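Local structure of nicotinamide riboside transporter PnuC (Neisseria mucosa ATCC 25996, 4QTN) at residues I62-F67 and V172-R177; H109-E114 and E120-A125. The protein probably carries nicotinamide riboside, a vitamin B3 form used to make NAD, across the inner membrane as a homotrimer. All coordinates share one frame; numbering follows the deposited sequence.

Contact 1. Residues I62-F67 and V172-R177. With NNR (Nicotinamide riboside), chain I.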
loop_
_atom_site.group_PDB
_atom_site.type_symbol
_atom_site.label_atom_id
_atom_site.label_comp_id
_atom_site.label_asym_id
_atom_site.label_seq_id
_atom_site.Cartn_x
_atom_site.Cartn_y
_atom_site.Cartn_z
ATOM N N ILE C 62 3.168 -26.445 8.483
ATOM C CA ILE C 62 2.146 -27.398 8.011
ATOM C C ILE C 62 0.812 -27.269 8.732
ATOM O O ILE C 62 -0.241 -27.633 8.182
ATOM C CB ILE C 62 2.622 -28.850 8.134
ATOM C CG1 ILE C 62 1.575 -29.789 7.546
ATOM C CG2 ILE C 62 2.927 -29.196 9.592
ATOM C CD1 ILE C 62 2.150 -30.819 6.618
ATOM N N SER C 63 0.864 -26.768 9.966
ATOM C CA SER C 63 -0.326 -26.625 10.804
ATOM C C SER C 63 -1.160 -25.448 10.404
ATOM O O SER C 63 -2.072 -25.085 11.116
ATOM C CB SER C 63 0.064 -26.449 12.261
ATOM O OG SER C 63 0.634 -25.164 12.462
ATOM N N ASN C 64 -0.815 -24.814 9.292
ATOM C CA ASN C 64 -1.675 -23.802 8.713
ATOM C C ASN C 64 -3.021 -24.405 8.353
ATOM O O ASN C 64 -4.049 -23.761 8.509
ATOM C CB ASN C 64 -1.024 -23.148 7.475
ATOM C CG ASN C 64 -1.440 -23.812 6.171
ATOM O OD1 ASN C 64 -2.487 -23.481 5.587
ATOM N ND2 ASN C 64 -0.617 -24.746 5.696
ATOM N N TYR C 65 -3.010 -25.670 7.936
ATOM C CA TYR C 65 -4.188 -26.288 7.321
ATOM C C TYR C 65 -5.356 -26.499 8.276
ATOM O O TYR C 65 -6.520 -26.339 7.884
ATOM C CB TYR C 65 -3.823 -27.591 6.629
ATOM C CG TYR C 65 -3.063 -27.389 5.342
ATOM C CD1 TYR C 65 -3.653 -26.755 4.256
ATOM C CD2 TYR C 65 -1.754 -27.836 5.214
ATOM C CE1 TYR C 65 -2.960 -26.571 3.080
ATOM C CE2 TYR C 65 -1.054 -27.662 4.039
ATOM C CZ TYR C 65 -1.658 -27.031 2.975
ATOM O OH TYR C 65 -0.953 -26.847 1.801
ATOM N N LEU C 66 -5.055 -26.858 9.521
ATOM C CA LEU C 66 -6.089 -26.979 10.526
ATOM C C LEU C 66 -6.803 -25.642 10.751
ATOM O O LEU C 66 -8.037 -25.571 10.711
ATOM C CB LEU C 66 -5.516 -27.500 11.832
ATOM C CG LEU C 66 -6.494 -27.424 13.007
ATOM C CD1 LEU C 66 -7.814 -28.122 12.678
ATOM C CD2 LEU C 66 -5.866 -27.997 14.270
ATOM N N PHE C 67 -6.021 -24.587 10.984
ATOM C CA PHE C 67 -6.559 -23.225 11.075
ATOM C C PHE C 67 -7.384 -22.862 9.853
ATOM O O PHE C 67 -8.502 -22.374 9.980
ATOM C CB PHE C 67 -5.436 -22.200 11.264
ATOM C CG PHE C 67 -4.758 -22.291 12.593
ATOM C CD1 PHE C 67 -5.376 -21.807 13.742
ATOM C CD2 PHE C 67 -3.502 -22.872 12.706
ATOM C CE1 PHE C 67 -4.751 -21.901 14.974
ATOM C CE2 PHE C 67 -2.870 -22.972 13.937
ATOM C CZ PHE C 67 -3.496 -22.487 15.073
ATOM N N VAL C 172 -3.805 -23.207 -5.903
ATOM C CA VAL C 172 -3.279 -24.372 -6.590
ATOM C C VAL C 172 -1.752 -24.389 -6.591
ATOM O O VAL C 172 -1.141 -25.406 -6.233
ATOM C CB VAL C 172 -3.871 -24.498 -8.016
ATOM C CG1 VAL C 172 -2.856 -25.089 -8.994
ATOM C CG2 VAL C 172 -5.155 -25.323 -7.973
ATOM N N LEU C 173 -1.135 -23.259 -6.949
ATOM C CA LEU C 173 0.299 -23.070 -6.712
ATOM C C LEU C 173 0.710 -23.317 -5.238
ATOM O O LEU C 173 1.762 -23.923 -4.964
ATOM C CB LEU C 173 0.744 -21.687 -7.154
ATOM C CG LEU C 173 0.568 -21.403 -8.648
ATOM C CD1 LEU C 173 0.175 -19.957 -8.886
ATOM C CD2 LEU C 173 1.809 -21.755 -9.451
HETATM N N MSE C 174 -0.128 -22.875 -4.297
HETATM C CA MSE C 174 0.196 -22.999 -2.860
HETATM C C MSE C 174 0.276 -24.441 -2.387
HETATM O O MSE C 174 1.273 -24.837 -1.792
HETATM C CB MSE C 174 -0.747 -22.167 -2.016
HETATM C CG MSE C 174 -0.339 -22.160 -0.555
HETATM SE SE MSE C 174 -1.887 -22.858 0.420
HETATM C CE MSE C 174 -0.985 -23.955 1.781
ATOM N N ILE C 175 -0.748 -25.247 -2.660
ATOM C CA ILE C 175 -0.662 -26.676 -2.317
ATOM C C ILE C 175 0.491 -27.357 -3.050
ATOM O O ILE C 175 1.185 -28.188 -2.476
ATOM C CB ILE C 175 -1.981 -27.455 -2.561
ATOM C CG1 ILE C 175 -2.524 -27.210 -3.966
ATOM C CG2 ILE C 175 -3.014 -27.103 -1.507
ATOM C CD1 ILE C 175 -3.647 -28.143 -4.343
ATOM N N LEU C 176 0.714 -26.963 -4.308
ATOM C CA LEU C 176 1.866 -27.453 -5.100
ATOM C C LEU C 176 3.261 -26.911 -4.669
ATOM O O LEU C 176 4.259 -27.235 -5.307
ATOM C CB LEU C 176 1.654 -27.176 -6.589
ATOM C CG LEU C 176 0.790 -28.121 -7.435
ATOM C CD1 LEU C 176 1.315 -28.121 -8.862
ATOM C CD2 LEU C 176 0.740 -29.543 -6.879
ATOM N N ARG C 177 3.303 -26.058 -3.630
ATOM C CA ARG C 177 4.571 -25.560 -3.028
ATOM C C ARG C 177 5.385 -24.547 -3.876
ATOM O O ARG C 177 6.604 -24.492 -3.771
ATOM C CB ARG C 177 5.462 -26.729 -2.608
ATOM C CG ARG C 177 4.947 -27.492 -1.413
ATOM C CD ARG C 177 5.148 -28.991 -1.562
ATOM N NE ARG C 177 6.482 -29.320 -2.044
ATOM C CZ ARG C 177 6.728 -30.091 -3.095
ATOM N NH1 ARG C 177 5.717 -30.654 -3.769
ATOM N NH2 ARG C 177 7.985 -30.315 -3.467
HETATM O O2R NNR I . -4.772 -21.738 2.909
HETATM C C2R NNR I . -5.351 -20.331 2.720
HETATM C C3R NNR I . -6.869 -20.357 2.935
HETATM O O3R NNR I . -7.346 -21.588 2.618
HETATM C C4R NNR I . -7.425 -19.343 1.958
HETATM C C5R NNR I . -7.623 -17.915 2.617
HETATM O O5R NNR I . -7.794 -16.926 1.547
HETATM O O4R NNR I . -6.558 -19.286 0.987
HETATM C C1R NNR I . -5.164 -19.889 1.513
HETATM N N1 NNR I . -4.119 -18.849 1.462
HETATM C C2 NNR I . -4.454 -17.493 1.328
HETATM C C6 NNR I . -2.794 -19.207 1.554
HETATM C C5 NNR I . -1.792 -18.206 1.521
HETATM C C4 NNR I . -2.130 -16.878 1.372
HETATM C C3 NNR I . -3.439 -16.510 1.291
HETATM C C7 NNR I . -3.772 -15.033 1.171
HETATM O O7 NNR I . -4.805 -14.678 0.685
HETATM N N7 NNR I . -2.840 -14.055 1.662
#
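Y65 and the selenomethionine M174 reach toward each other from opposite directions. The methyl CE of M174 packs against the phenol end of Y65, with CE 3.4 Å from CZ of Y65. It approaches the ring obliquely. CE is modelled too close to the phenol oxygen, so its exact position is doubtful. The selenomethionine chain starts with CG anti to the backbone N (chi1 -174°), then bends at the next two torsions. This brings its SE beside the ligand, 3.9 Å from C6 on the nicotinamide ring of NNR. CE of M174 also lies 4.0 Å from ND2 of N64. CG2 of I175 touches OH of Y65 in a looser van der Waals contact, at 3.9 Å, where the two side chains cross at about a right angle.

The Y65 ring has further neighbours. ND2 of N64 sits over the centre of one face, 3.3 Å above the ring plane, and makes a weak hydrogen bond to the backbone O of K61. W106 meets the Y65 ring edge-to-face. Its NE1 also donates a hydrogen bond to O of M174, so this one indole touches both sides of the contact. Helix 158-175 ends here in a Schellman motif: R177 has a positive phi (72°), and its N bonds to O of M174 at 3.0 Å.

The contact joins the start of helix 64-80 to the end of helix 158-175 within the membrane bundle. N64 and M174 line the nicotinamide riboside pocket. Y65 stands just behind them, close to the ligand-binding Q99, so this is one wall of a substrate site enclosed by transmembrane helices.

Contact 2. Residues H109-E114 and E120-A125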
loop_
_atom_site.group_PDB
_atom_site.type_symbol
_atom_site.label_atom_id
_atom_site.label_comp_id
_atom_site.label_asym_id
_atom_site.label_seq_id
_atom_site.Cartn_x
_atom_site.Cartn_y
_atom_site.Cartn_z
ATOM N N HIS C 109 6.522 -33.289 2.036
ATOM C CA HIS C 109 7.654 -32.459 1.577
ATOM C C HIS C 109 8.143 -31.436 2.600
ATOM O O HIS C 109 8.340 -30.261 2.274
ATOM C CB HIS C 109 7.328 -31.786 0.235
ATOM C CG HIS C 109 7.233 -32.747 -0.905
ATOM N ND1 HIS C 109 6.044 -33.326 -1.293
ATOM C CD2 HIS C 109 8.187 -33.272 -1.709
ATOM C CE1 HIS C 109 6.266 -34.150 -2.301
ATOM N NE2 HIS C 109 7.558 -34.138 -2.572
HETATM N N MSE C 110 8.394 -31.904 3.817
HETATM C CA MSE C 110 8.788 -31.033 4.916
HETATM C C MSE C 110 10.287 -31.096 5.133
HETATM O O MSE C 110 10.993 -31.765 4.387
HETATM C CB MSE C 110 7.986 -31.501 6.113
HETATM C CG MSE C 110 6.495 -31.307 5.806
HETATM SE SE MSE C 110 6.107 -29.369 5.781
HETATM C CE MSE C 110 4.359 -29.336 4.902
ATOM N N ALA C 111 10.784 -30.369 6.137
ATOM C CA ALA C 111 12.246 -30.242 6.396
ATOM C C ALA C 111 12.511 -29.299 7.579
ATOM O O ALA C 111 11.614 -28.579 8.007
ATOM C CB ALA C 111 12.983 -29.752 5.145
ATOM N N LEU C 112 13.751 -29.268 8.063
ATOM C CA LEU C 112 14.047 -28.647 9.363
ATOM C C LEU C 112 14.083 -27.092 9.420
ATOM O O LEU C 112 13.209 -26.470 10.044
ATOM C CB LEU C 112 15.289 -29.265 10.004
ATOM C CG LEU C 112 15.041 -30.024 11.320
ATOM C CD1 LEU C 112 13.611 -30.576 11.438
ATOM C CD2 LEU C 112 16.081 -31.112 11.525
ATOM N N GLY C 113 15.072 -26.473 8.783
ATOM C CA GLY C 113 15.198 -25.012 8.842
ATOM C C GLY C 113 16.135 -24.612 9.952
ATOM O O GLY C 113 16.214 -25.291 10.971
ATOM N N GLU C 114 16.832 -23.491 9.765
ATOM C CA GLU C 114 18.172 -23.299 10.363
ATOM C C GLU C 114 18.298 -23.426 11.880
ATOM O O GLU C 114 19.334 -23.842 12.367
ATOM C CB GLU C 114 18.829 -22.009 9.865
ATOM C CG GLU C 114 19.980 -22.250 8.890
ATOM C CD GLU C 114 20.387 -20.998 8.141
ATOM O OE1 GLU C 114 19.717 -20.660 7.140
ATOM O OE2 GLU C 114 21.384 -20.362 8.545
ATOM N N GLU C 120 9.770 -26.616 8.081
ATOM C CA GLU C 120 9.270 -25.793 6.947
ATOM C C GLU C 120 9.161 -26.615 5.671
ATOM O O GLU C 120 10.067 -27.386 5.348
ATOM C CB GLU C 120 10.160 -24.546 6.686
ATOM C CG GLU C 120 11.532 -24.565 7.362
ATOM C CD GLU C 120 12.644 -23.901 6.535
ATOM O OE1 GLU C 120 12.973 -24.425 5.456
ATOM O OE2 GLU C 120 13.236 -22.889 7.000
ATOM N N VAL C 121 8.048 -26.434 4.950
ATOM C CA VAL C 121 7.821 -27.040 3.617
ATOM C C VAL C 121 8.921 -26.650 2.626
ATOM O O VAL C 121 9.551 -25.591 2.768
ATOM C CB VAL C 121 6.435 -26.624 3.042
ATOM C CG1 VAL C 121 6.510 -25.264 2.362
ATOM C CG2 VAL C 121 5.895 -27.679 2.094
ATOM N N LYS C 122 9.168 -27.518 1.643
ATOM C CA LYS C 122 10.207 -27.272 0.653
ATOM C C LYS C 122 9.629 -26.483 -0.506
ATOM O O LYS C 122 8.765 -26.952 -1.200
ATOM C CB LYS C 122 10.833 -28.591 0.180
ATOM C CG LYS C 122 11.831 -29.198 1.177
ATOM C CD LYS C 122 12.526 -30.452 0.631
ATOM C CE LYS C 122 11.649 -31.699 0.759
ATOM N NZ LYS C 122 12.136 -32.847 -0.070
ATOM N N ALA C 123 10.080 -25.249 -0.662
ATOM C CA ALA C 123 9.464 -24.325 -1.608
ATOM C C ALA C 123 10.133 -24.421 -2.968
ATOM O O ALA C 123 11.344 -24.562 -3.047
ATOM C CB ALA C 123 9.539 -22.903 -1.074
ATOM N N LYS C 124 9.331 -24.366 -4.034
ATOM C CA LYS C 124 9.841 -24.467 -5.412
ATOM C C LYS C 124 9.562 -23.180 -6.182
ATOM O O LYS C 124 8.673 -22.415 -5.815
ATOM C CB LYS C 124 9.218 -25.672 -6.152
ATOM C CG LYS C 124 9.474 -27.013 -5.492
ATOM C CD LYS C 124 9.058 -28.186 -6.372
ATOM C CE LYS C 124 7.540 -28.282 -6.522
ATOM N NZ LYS C 124 7.121 -29.595 -7.091
ATOM N N ALA C 125 10.319 -22.962 -7.262
ATOM C CA ALA C 125 10.177 -21.761 -8.087
ATOM C C ALA C 125 9.902 -22.118 -9.539
ATOM O O ALA C 125 10.743 -22.724 -10.193
ATOM C CB ALA C 125 11.427 -20.902 -7.991
#
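M110 and V121 meet because the selenomethionine chain turns back on itself. Its CB leaves the backbone pointing away from 120-125, but CG lies anti to the carbonyl carbon (chi1 -62°) and chi2 adds a second bend (-70°). CE thereby comes to 3.6 Å from CG2 of V121, and SE lies beside the V121 backbone.

The two segments run antiparallel, like the arms of a hairpin, within the loop between helices 85-107 and 128-147, which is probably cytoplasmic. Neither forms a regular strand. Two backbone hydrogen bonds join them, and in both the donor lies on 120-125. N of K122 gives one to O of H109 at 2.9 Å. N of E120 gives the other to O of A111 at 2.7 Å. O of H109 also receives a CA-H contact from V121.

Towards the linking residues, the carboxylate of E120 folds over G113, with OE2 of E120 3.4 Å from CA of G113. The backbone of G113 thus lies directly against the acid group. OE1 of E120 has a long, weak ion pair with R234.

At the other end, ND1 of H109 is hydrogen-bonded to O of M105, which helps to fix the imidazole. NZ of K122 lies near the plane of that ring, at its edge, 4.3 Å from CD2 of H109.

Contacts 1 and 2 adjoin, with centres 12 Å apart. R177, just past the end of helix 158-175, joins them: its O probably accepts a hydrogen bond from N of K124 (2.7 Å). Its NE makes a weak one to O of K122 (3.4 Å), and its guanidinium group packs by the H109 ring. A second junction is apolar, where I62 of contact 1 packs against M110 of contact 2. Contact 1 borders the bound nicotinamide riboside directly. Contact 2 lies at the surface, probably on the cytoplasmic side, with the side chain of V121 about 11 Å from the ligand. The loop of contact 2 is thus tied to the ends of the pocket-lining helices on that side.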